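PDB 2QUD: capsid protein from Pseudomonas phage PP7, which self-assembles as dimers into the T=3 icosahedral capsid, packages the viral RNA by binding its packaging signals, and represses translation of the replicase late in infection. Local coordinates for residues L63-V68 with Y78-S83; A26-F31 with R43-L48; R58-L63 with S83-I88. One frame throughout, in Å; residues are numbered along the deposited sequence. Where two conformers were deposited one is given.

How the contacts relate
All three contacts lie in one antiparallel sheet. Contacts 1 and 3 follow each other along the hairpin of strands 56-68 and 76-89, share Leu63 and Ser83, and have centres about 16 Å apart; contact 2 joins strands 29-32 and 43-50. Strand 43-50 borders strand 56-68, so backbone hydrogen bonds stitch contact 2 to contact 3 (centres about 10 Å apart), Thr45 O to Lys62 N at 2.8 Å, and to contact 1 (centres about 15 Å apart), Arg43 O to Asp64 N, also 2.8 Å. The RNA-binding residues Arg43, Arg58, Lys62, Asp64, Val81, Ser83 and Thr87 are spread over the three, and every contact also touches the second subunit of the dimer.

Contact 1 (L63-V68 with Y78-S83); sequences LDQADV and YTQVWS
The part of the beta hairpin of strands 56-68 and 76-89 nearest its connecting loop is joined here, with Leu63, Gln65 and Asp67 facing Trp82, Gln80 and Tyr78 as antiparallel hydrogen-bonded pairs. Five backbone bonds link the strands; the one from Gln65 N to Gln80 O, 2.8 Å long, is almost straight at 175°.

At the outer end Asp67 lies along the Tyr78 ring. Its CB sits over one face, 3.6 Å from the centroid, in a CH-pi contact, and its carboxylate is stacked over the CZ-OH end of the tyrosine, the two planes only 3° apart. Tyr78 reaches this place because chi1 of 57° puts CG between the backbone N and the carbonyl carbon. The ring hydroxyl is bonded to Ser96 and Thr93 N of the second subunit, while Asp67 OD2 makes a salt bridge with Arg77.

On the same face Gln65 and Gln80 share a water. It donates to Gln65 O at 2.7 Å and accepts from both amide nitrogens, Gln65 NE2 and Gln80 NE2, each at 3.1 Å. The oxygen ends of these amides are held by the second subunit, Gln65 OE1 by Ser99 and Gln80 OE1 by Val89 N. The sheet itself runs on there: Val81, Trp82 and Ser83 pair in an antiparallel ladder with a strand of that subunit, so that one continuous sheet spans the dimer.

The other face carries Asp64, Val81, Ala66 and Thr79, and belongs in part to the RNA-binding surface, to which Asp64 and Val81 contribute. Their side chains run side by side, with Asp64 OD1 against both methyls of Val81, 3.4 Å from CG2. Farther along, Ala66 CB meets Thr79 OG1 at 3.8 Å.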
loop_
_atom_site.group_PDB
_atom_site.type_symbol
_atom_site.label_atom_id
_atom_site.label_comp_id
_atom_site.label_asym_id
_atom_site.label_seq_id
_atom_site.Cartn_x
_atom_site.Cartn_y
_atom_site.Cartn_z
ATOM N N LEU A 63 0.027 7.938 -1.733
ATOM C CA LEU A 63 1.330 8.448 -2.169
ATOM C C LEU A 63 1.195 8.932 -3.621
ATOM O O LEU A 63 0.913 8.132 -4.521
ATOM C CB LEU A 63 2.382 7.365 -2.073
ATOM C CG LEU A 63 3.829 7.801 -2.234
ATOM C CD1 LEU A 63 4.316 8.738 -1.081
ATOM C CD2 LEU A 63 4.757 6.605 -2.372
ATOM N N ASP A 64 1.402 10.245 -3.800
ATOM C CA ASP A 64 1.321 10.907 -5.097
ATOM C C ASP A 64 2.739 11.268 -5.507
ATOM O O ASP A 64 3.405 12.043 -4.809
ATOM C CB ASP A 64 0.469 12.181 -5.023
ATOM C CG ASP A 64 -1.020 11.916 -4.861
ATOM O OD1 ASP A 64 -1.543 10.967 -5.472
ATOM O OD2 ASP A 64 -1.672 12.729 -4.160
ATOM N N GLN A 65 3.191 10.711 -6.641
ATOM C CA GLN A 65 4.511 11.023 -7.181
ATOM C C GLN A 65 4.334 11.703 -8.552
ATOM O O GLN A 65 4.012 11.051 -9.537
ATOM C CB GLN A 65 5.374 9.774 -7.279
ATOM C CG GLN A 65 6.787 10.052 -7.701
ATOM C CD GLN A 65 7.586 8.812 -7.938
ATOM O OE1 GLN A 65 8.474 8.486 -7.152
ATOM N NE2 GLN A 65 7.267 8.085 -9.026
ATOM N N ALA A 66 4.497 13.024 -8.579
ATOM C CA ALA A 66 4.406 13.781 -9.814
ATOM C C ALA A 66 5.725 13.653 -10.536
ATOM O O ALA A 66 6.783 13.551 -9.916
ATOM C CB ALA A 66 4.085 15.266 -9.539
ATOM N N ASP A 67 5.661 13.700 -11.867
ATOM C CA ASP A 67 6.845 13.725 -12.692
ATOM C C ASP A 67 6.938 15.101 -13.342
ATOM O O ASP A 67 5.968 15.558 -13.938
ATOM C CB ASP A 67 6.765 12.656 -13.767
ATOM C CG ASP A 67 8.117 12.296 -14.295
ATOM O OD1 ASP A 67 8.814 11.508 -13.635
ATOM O OD2 ASP A 67 8.493 12.810 -15.362
ATOM N N VAL A 68 8.099 15.743 -13.223
ATOM C CA VAL A 68 8.260 17.123 -13.656
ATOM C C VAL A 68 9.181 17.208 -14.857
ATOM O O VAL A 68 10.238 16.580 -14.867
ATOM C CB VAL A 68 8.787 18.006 -12.512
ATOM C CG1 VAL A 68 9.125 19.401 -13.011
ATOM C CG2 VAL A 68 7.749 18.046 -11.395
ATOM N N TYR A 78 3.049 14.185 -15.458
ATOM C CA TYR A 78 2.071 13.158 -15.067
ATOM C C TYR A 78 2.279 12.867 -13.598
ATOM O O TYR A 78 3.338 13.215 -13.037
ATOM C CB TYR A 78 2.177 11.857 -15.902
ATOM C CG TYR A 78 3.532 11.183 -15.899
ATOM C CD1 TYR A 78 3.927 10.360 -14.851
ATOM C CD2 TYR A 78 4.423 11.359 -16.949
ATOM C CE1 TYR A 78 5.192 9.762 -14.835
ATOM C CE2 TYR A 78 5.687 10.753 -16.942
ATOM C CZ TYR A 78 6.060 9.962 -15.879
ATOM O OH TYR A 78 7.300 9.360 -15.885
ATOM N N THR A 79 1.275 12.228 -13.004
ATOM C CA THR A 79 1.310 11.853 -11.597
ATOM C C THR A 79 0.928 10.387 -11.503
ATOM O O THR A 79 -0.075 9.945 -12.063
ATOM C CB THR A 79 0.370 12.704 -10.727
ATOM O OG1 THR A 79 0.685 14.096 -10.913
ATOM C CG2 THR A 79 0.522 12.329 -9.212
ATOM N N GLN A 80 1.746 9.644 -10.783
ATOM C CA GLN A 80 1.432 8.266 -10.454
ATOM C C GLN A 80 1.143 8.140 -8.969
ATOM O O GLN A 80 1.633 8.936 -8.156
ATOM C CB GLN A 80 2.579 7.391 -10.876
ATOM C CG GLN A 80 2.757 7.464 -12.388
ATOM C CD GLN A 80 3.787 6.497 -12.890
ATOM O OE1 GLN A 80 3.462 5.610 -13.644
ATOM N NE2 GLN A 80 5.038 6.680 -12.492
ATOM N N VAL A 81 0.316 7.153 -8.630
ATOM C CA VAL A 81 -0.299 7.076 -7.320
ATOM C C VAL A 81 -0.228 5.638 -6.799
ATOM O O VAL A 81 -0.457 4.694 -7.555
ATOM C CB VAL A 81 -1.783 7.508 -7.371
ATOM C CG1 VAL A 81 -2.313 7.629 -5.986
ATOM C CG2 VAL A 81 -1.960 8.848 -8.132
ATOM N N TRP A 82 0.098 5.476 -5.526
ATOM C CA TRP A 82 -0.135 4.221 -4.836
ATOM C C TRP A 82 -0.868 4.446 -3.551
ATOM O O TRP A 82 -0.346 5.000 -2.633
ATOM C CB TRP A 82 1.170 3.487 -4.611
ATOM C CG TRP A 82 1.094 2.060 -4.145
ATOM C CD1 TRP A 82 0.201 1.512 -3.278
ATOM C CD2 TRP A 82 1.980 1.013 -4.507
ATOM N NE1 TRP A 82 0.473 0.206 -3.089
ATOM C CE2 TRP A 82 1.571 -0.132 -3.824
ATOM C CE3 TRP A 82 3.102 0.940 -5.319
ATOM C CZ2 TRP A 82 2.236 -1.334 -3.957
ATOM C CZ3 TRP A 82 3.730 -0.213 -5.451
ATOM C CH2 TRP A 82 3.306 -1.352 -4.798
ATOM N N SER A 83 -2.117 4.014 -3.541
ATOM C CA SER A 83 -2.936 4.233 -2.370
ATOM C C SER A 83 -3.241 2.918 -1.653
ATOM O O SER A 83 -3.245 1.851 -2.242
ATOM C CB SER A 83 -4.217 4.992 -2.717
ATOM O OG SER A 83 -4.982 4.266 -3.641
HETATM O O HOH W 1 5.496 9.476 -11.185
#

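Contact 2 (A26-F31 with R43-L48); sequences ADRQIF and RLTASL. With GOL (glycerol), chain C.
Ile30 and Arg43 cross at an oblique angle on one face of the beta hairpin of strands 29-32 and 43-50, part of the large coat-protein sheet. Arg43 was modelled in two conformers; in the one described, Ile30 CG2 rests against the aliphatic part of the arginine and comes 3.4 Å from Arg43 NE. In that conformer the chain of this RNA-binding residue bends at chi2 and chi3, and NH2 forms a salt bridge with Glu32. Thr45 runs alongside Ile30 and also alongside Arg28, whose CD lies 3.8 Å from Thr45 CG2.

Phe31 and Leu44 occupy the opposite face with Gln29 and Ala46. Phe31 CB and Leu44 CB are 4.2 Å apart, and Leu44 O lies in plane at the edge of the phenyl ring. Leu123 and Gly124 of the second subunit pack on this side. Four backbone bonds hold the two strands together.

A glycerol, probably from the crystallisation liquor, occupies the end beyond Ala46. Its O1 accepts from Leu48 N at 2.9 Å, and its O3 donates to Gln29 OE1 at 2.8 Å.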
loop_
_atom_site.group_PDB
_atom_site.type_symbol
_atom_site.label_atom_id
_atom_site.label_comp_id
_atom_site.label_asym_id
_atom_site.label_seq_id
_atom_site.Cartn_x
_atom_site.Cartn_y
_atom_site.Cartn_z
ATOM N N ALA A 26 -9.212 17.875 10.635
ATOM C CA ALA A 26 -10.144 16.839 11.060
ATOM C C ALA A 26 -10.155 15.690 10.043
ATOM O O ALA A 26 -10.179 14.518 10.430
ATOM C CB ALA A 26 -11.541 17.427 11.233
ATOM N N ASP A 27 -10.070 16.022 8.748
ATOM C CA ASP A 27 -10.267 15.020 7.692
ATOM C C ASP A 27 -9.003 14.319 7.220
ATOM O O ASP A 27 -9.074 13.172 6.828
ATOM C CB ASP A 27 -10.976 15.628 6.497
ATOM C CG ASP A 27 -12.438 15.959 6.777
ATOM O OD1 ASP A 27 -13.128 15.347 7.651
ATOM O OD2 ASP A 27 -12.924 16.831 6.056
ATOM N N ARG A 28 -7.861 14.982 7.208
ATOM C CA ARG A 28 -6.665 14.309 6.726
ATOM C C ARG A 28 -5.378 14.981 7.139
ATOM O O ARG A 28 -5.375 16.160 7.541
ATOM C CB ARG A 28 -6.690 14.216 5.208
ATOM C CG ARG A 28 -6.601 15.541 4.507
ATOM C CD ARG A 28 -6.943 15.478 3.017
ATOM N NE ARG A 28 -8.248 14.878 2.740
ATOM C CZ ARG A 28 -9.420 15.484 2.957
ATOM N NH1 ARG A 28 -9.511 16.708 3.480
ATOM N NH2 ARG A 28 -10.538 14.852 2.655
ATOM N N GLN A 29 -4.275 14.248 7.010
ATOM C CA GLN A 29 -2.951 14.812 7.062
ATOM C C GLN A 29 -2.358 14.797 5.672
ATOM O O GLN A 29 -2.652 13.911 4.892
ATOM C CB GLN A 29 -2.031 14.005 7.971
ATOM C CG GLN A 29 -2.462 13.948 9.384
ATOM C CD GLN A 29 -1.790 12.824 10.117
ATOM O OE1 GLN A 29 -2.308 11.703 10.136
ATOM N NE2 GLN A 29 -0.598 13.087 10.645
ATOM N N ILE A 30 -1.490 15.765 5.382
ATOM C CA ILE A 30 -0.721 15.809 4.140
ATOM C C ILE A 30 0.724 16.028 4.527
ATOM O O ILE A 30 1.018 16.933 5.348
ATOM C CB ILE A 30 -1.196 16.908 3.154
ATOM C CG1 ILE A 30 -2.687 16.751 2.852
ATOM C CG2 ILE A 30 -0.400 16.819 1.860
ATOM C CD1 ILE A 30 -3.169 17.763 1.867
ATOM N N PHE A 31 1.592 15.211 3.966
ATOM C CA PHE A 31 3.030 15.301 4.153
ATOM C C PHE A 31 3.637 15.581 2.774
ATOM O O PHE A 31 3.155 15.034 1.758
ATOM C CB PHE A 31 3.666 14.009 4.686
ATOM C CG PHE A 31 3.243 13.621 6.104
ATOM C CD1 PHE A 31 1.949 13.097 6.321
ATOM C CD2 PHE A 31 4.092 13.781 7.187
ATOM C CE1 PHE A 31 1.556 12.749 7.605
ATOM C CE2 PHE A 31 3.694 13.441 8.458
ATOM C CZ PHE A 31 2.457 12.905 8.663
ATOM N N ARG A 43 4.152 13.695 -2.328
ATOM C CA ARG A 43 3.064 13.930 -1.392
ATOM C C ARG A 43 2.541 12.614 -0.806
ATOM O O ARG A 43 2.366 11.663 -1.553
ATOM C CB ARG A 43 1.887 14.579 -2.129
ATOM C CG ARG A 43 0.974 15.438 -1.258
ATOM C CD ARG A 43 1.348 16.920 -1.374
ATOM N NE ARG A 43 0.183 17.803 -1.323
ATOM C CZ ARG A 43 0.186 19.102 -1.633
ATOM N NH1 ARG A 43 -0.945 19.794 -1.546
ATOM N NH2 ARG A 43 1.298 19.730 -2.020
ATOM N N LEU A 44 2.246 12.619 0.491
ATOM C CA LEU A 44 1.570 11.509 1.162
ATOM C C LEU A 44 0.391 12.088 1.913
ATOM O O LEU A 44 0.557 12.957 2.758
ATOM C CB LEU A 44 2.503 10.812 2.160
ATOM C CG LEU A 44 1.873 9.662 2.994
ATOM C CD1 LEU A 44 1.347 8.511 2.083
ATOM C CD2 LEU A 44 2.856 9.136 4.035
ATOM N N THR A 45 -0.809 11.600 1.594
ATOM C CA THR A 45 -2.007 12.004 2.286
ATOM C C THR A 45 -2.455 10.821 3.128
ATOM O O THR A 45 -2.461 9.679 2.641
ATOM C CB THR A 45 -3.077 12.409 1.254
ATOM O OG1 THR A 45 -2.560 13.457 0.429
ATOM C CG2 THR A 45 -4.394 12.849 1.950
ATOM N N ALA A 46 -2.885 11.101 4.357
ATOM C CA ALA A 46 -3.272 10.060 5.300
ATOM C C ALA A 46 -4.561 10.424 6.054
ATOM O O ALA A 46 -4.760 11.560 6.451
ATOM C CB ALA A 46 -2.134 9.783 6.263
ATOM N N SER A 47 -5.447 9.444 6.189
ATOM C CA SER A 47 -6.659 9.624 6.993
ATOM C C SER A 47 -6.946 8.355 7.774
ATOM O O SER A 47 -6.527 7.270 7.398
ATOM C CB SER A 47 -7.876 10.022 6.175
ATOM O OG SER A 47 -8.244 9.026 5.272
ATOM N N LEU A 48 -7.671 8.536 8.865
ATOM C CA LEU A 48 -8.053 7.461 9.750
ATOM C C LEU A 48 -9.461 7.815 10.215
ATOM O O LEU A 48 -9.643 8.849 10.866
ATOM C CB LEU A 48 -7.100 7.398 10.923
ATOM C CG LEU A 48 -7.387 6.444 12.087
ATOM C CD1 LEU A 48 -7.699 5.035 11.595
ATOM C CD2 LEU A 48 -6.172 6.486 13.052
HETATM C C1 GOL C . -7.191 12.370 9.687
HETATM O O1 GOL C . -8.088 11.292 9.527
HETATM C C2 GOL C . -6.302 12.257 10.925
HETATM O O2 GOL C . -7.102 12.288 12.086
HETATM C C3 GOL C . -5.366 11.046 10.992
HETATM O O3 GOL C . -4.880 10.656 9.722
HETATM O O HOH W 2 -10.625 11.812 9.882
#

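Contact 3 (R58-L63 with S83-I88); sequences RVNLKL and SHDVTI
Val59 and Val86 pack directly against each other, CB to CB at 4.0 Å, on the tightly packed face of the hairpin formed by strands 56-68 and 76-89. Beside them Leu61 CB lies 3.9 Å from His84 CD2, and Leu61 O meets the imidazole at its edge. This face is buried: helix 94-109 covers Val86 through Leu100, and Leu116 of the second subunit packs on Val59. His84 ND1 is bonded to Trp82 NE1 of that subunit, and the two His84 rings meet across the dimer interface. Val59 with Val86 and Leu61 with His84 are antiparallel hydrogen-bonded pairs, the shortest of their four backbone bonds being His84 N to Leu61 O at 2.7 Å.

The opposite face is polar and more open to solvent. It carries Arg58, Lys62, Ser83 and Thr87 of the RNA-binding site. Arg58 curls back over segment 83-88, with chi2 (-74°) and chi3 both bent, and grips Asp85 side-on in a salt bridge. Arg58 NE gives one bond to Asp85 OD2 at 3.0 Å, on its syn lone pair; NH1 gives a straighter one to OD1 at 3.3 Å, within the guanidinium plane. The two flat groups are nevertheless 39° apart. The bend also brings Arg58 CD to 3.2 Å from Thr87 OG1.

Two bonds to different atoms probably restrain the rotation of the carboxylate, and the positive charge beside it would favour its ionised form. Lys62, by contrast, is fully extended and its amino end stands clear of segment 83-88, which it touches mainly near its root, where Lys62 CB is 4.3 Å from Ser83 CB. Asn60 ND2 adds a weak bond to Asp85 OD1, and also donates to a water, 2.7 Å away, which in turn donates to His84 O.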
loop_
_atom_site.group_PDB
_atom_site.type_symbol
_atom_site.label_atom_id
_atom_site.label_comp_id
_atom_site.label_asym_id
_atom_site.label_seq_id
_atom_site.Cartn_x
_atom_site.Cartn_y
_atom_site.Cartn_z
ATOM N N ARG A 58 -10.989 2.745 9.121
ATOM C CA ARG A 58 -10.538 2.759 7.750
ATOM C C ARG A 58 -9.326 3.682 7.719
ATOM O O ARG A 58 -9.430 4.877 8.069
ATOM C CB ARG A 58 -11.607 3.220 6.774
ATOM C CG ARG A 58 -12.782 2.245 6.649
ATOM C CD ARG A 58 -12.412 0.989 5.861
ATOM N NE ARG A 58 -12.402 1.230 4.416
ATOM C CZ ARG A 58 -13.453 1.096 3.610
ATOM N NH1 ARG A 58 -13.298 1.336 2.314
ATOM N NH2 ARG A 58 -14.660 0.749 4.073
ATOM N N VAL A 59 -8.167 3.113 7.372
ATOM C CA VAL A 59 -6.934 3.872 7.131
ATOM C C VAL A 59 -6.767 4.056 5.641
ATOM O O VAL A 59 -6.842 3.089 4.877
ATOM C CB VAL A 59 -5.687 3.118 7.646
ATOM C CG1 VAL A 59 -4.414 3.828 7.208
ATOM C CG2 VAL A 59 -5.723 2.938 9.149
ATOM N N ASN A 60 -6.600 5.302 5.200
ATOM C CA ASN A 60 -6.289 5.572 3.815
ATOM C C ASN A 60 -4.948 6.271 3.740
ATOM O O ASN A 60 -4.717 7.219 4.483
ATOM C CB ASN A 60 -7.376 6.410 3.156
ATOM C CG ASN A 60 -8.643 5.634 2.937
ATOM O OD1 ASN A 60 -9.530 5.618 3.784
ATOM N ND2 ASN A 60 -8.721 4.934 1.812
ATOM N N LEU A 61 -4.057 5.760 2.893
ATOM C CA LEU A 61 -2.794 6.410 2.612
ATOM C C LEU A 61 -2.718 6.576 1.111
ATOM O O LEU A 61 -3.002 5.643 0.388
ATOM C CB LEU A 61 -1.631 5.536 3.046
ATOM C CG LEU A 61 -1.551 5.080 4.521
ATOM C CD1 LEU A 61 -0.320 4.137 4.793
ATOM C CD2 LEU A 61 -1.547 6.326 5.422
ATOM N N LYS A 62 -2.301 7.746 0.634
ATOM C CA LYS A 62 -2.203 8.023 -0.831
ATOM C C LYS A 62 -0.856 8.675 -1.077
ATOM O O LYS A 62 -0.620 9.804 -0.666
ATOM C CB LYS A 62 -3.325 8.955 -1.295
ATOM C CG LYS A 62 -3.360 9.306 -2.791
ATOM C CD LYS A 62 -4.621 10.149 -3.078
ATOM C CE LYS A 62 -4.896 10.341 -4.552
ATOM N NZ LYS A 62 -6.168 11.099 -4.731
ATOM N N LEU A 63 0.027 7.938 -1.733
ATOM C CA LEU A 63 1.330 8.448 -2.169
ATOM C C LEU A 63 1.195 8.932 -3.621
ATOM O O LEU A 63 0.913 8.132 -4.521
ATOM C CB LEU A 63 2.382 7.365 -2.073
ATOM C CG LEU A 63 3.829 7.801 -2.234
ATOM C CD1 LEU A 63 4.316 8.738 -1.081
ATOM C CD2 LEU A 63 4.757 6.605 -2.372
ATOM N N SER A 83 -2.117 4.014 -3.541
ATOM C CA SER A 83 -2.936 4.233 -2.370
ATOM C C SER A 83 -3.241 2.918 -1.653
ATOM O O SER A 83 -3.245 1.851 -2.242
ATOM C CB SER A 83 -4.217 4.992 -2.717
ATOM O OG SER A 83 -4.982 4.266 -3.641
ATOM N N HIS A 84 -3.465 3.049 -0.359
ATOM C CA HIS A 84 -3.749 1.962 0.574
ATOM C C HIS A 84 -5.075 2.212 1.227
ATOM O O HIS A 84 -5.385 3.332 1.609
ATOM C CB HIS A 84 -2.668 1.875 1.658
ATOM C CG HIS A 84 -1.293 1.781 1.105
ATOM N ND1 HIS A 84 -0.595 0.595 1.001
ATOM C CD2 HIS A 84 -0.497 2.737 0.579
ATOM C CE1 HIS A 84 0.577 0.834 0.437
ATOM N NE2 HIS A 84 0.662 2.127 0.168
ATOM N N ASP A 85 -5.857 1.146 1.390
ATOM C CA ASP A 85 -7.132 1.218 2.085
ATOM C C ASP A 85 -7.109 0.018 3.025
ATOM O O ASP A 85 -7.150 -1.122 2.582
ATOM C CB ASP A 85 -8.262 1.136 1.087
ATOM C CG ASP A 85 -9.614 1.439 1.690
ATOM O OD1 ASP A 85 -10.382 2.119 0.992
ATOM O OD2 ASP A 85 -9.923 1.017 2.821
ATOM N N VAL A 86 -7.053 0.293 4.322
ATOM C CA VAL A 86 -6.898 -0.756 5.337
ATOM C C VAL A 86 -8.142 -0.726 6.239
ATOM O O VAL A 86 -8.507 0.314 6.800
ATOM C CB VAL A 86 -5.594 -0.590 6.190
ATOM C CG1 VAL A 86 -5.300 -1.865 6.998
ATOM C CG2 VAL A 86 -4.359 -0.162 5.341
ATOM N N THR A 87 -8.759 -1.894 6.389
ATOM C CA THR A 87 -9.939 -2.078 7.219
ATOM C C THR A 87 -9.480 -2.852 8.455
ATOM O O THR A 87 -9.044 -4.010 8.338
ATOM C CB THR A 87 -11.058 -2.850 6.510
ATOM O OG1 THR A 87 -11.529 -2.087 5.399
ATOM C CG2 THR A 87 -12.220 -3.105 7.445
ATOM N N ILE A 88 -9.594 -2.172 9.599
ATOM C CA ILE A 88 -9.179 -2.692 10.891
ATOM C C ILE A 88 -10.414 -2.791 11.775
ATOM O O ILE A 88 -11.132 -1.820 11.985
ATOM C CB ILE A 88 -8.079 -1.810 11.531
ATOM C CG1 ILE A 88 -6.790 -1.856 10.684
ATOM C CG2 ILE A 88 -7.790 -2.261 12.964
ATOM C CD1 ILE A 88 -6.102 -3.212 10.644
HETATM O O HOH W 3 -6.836 4.935 -0.058
#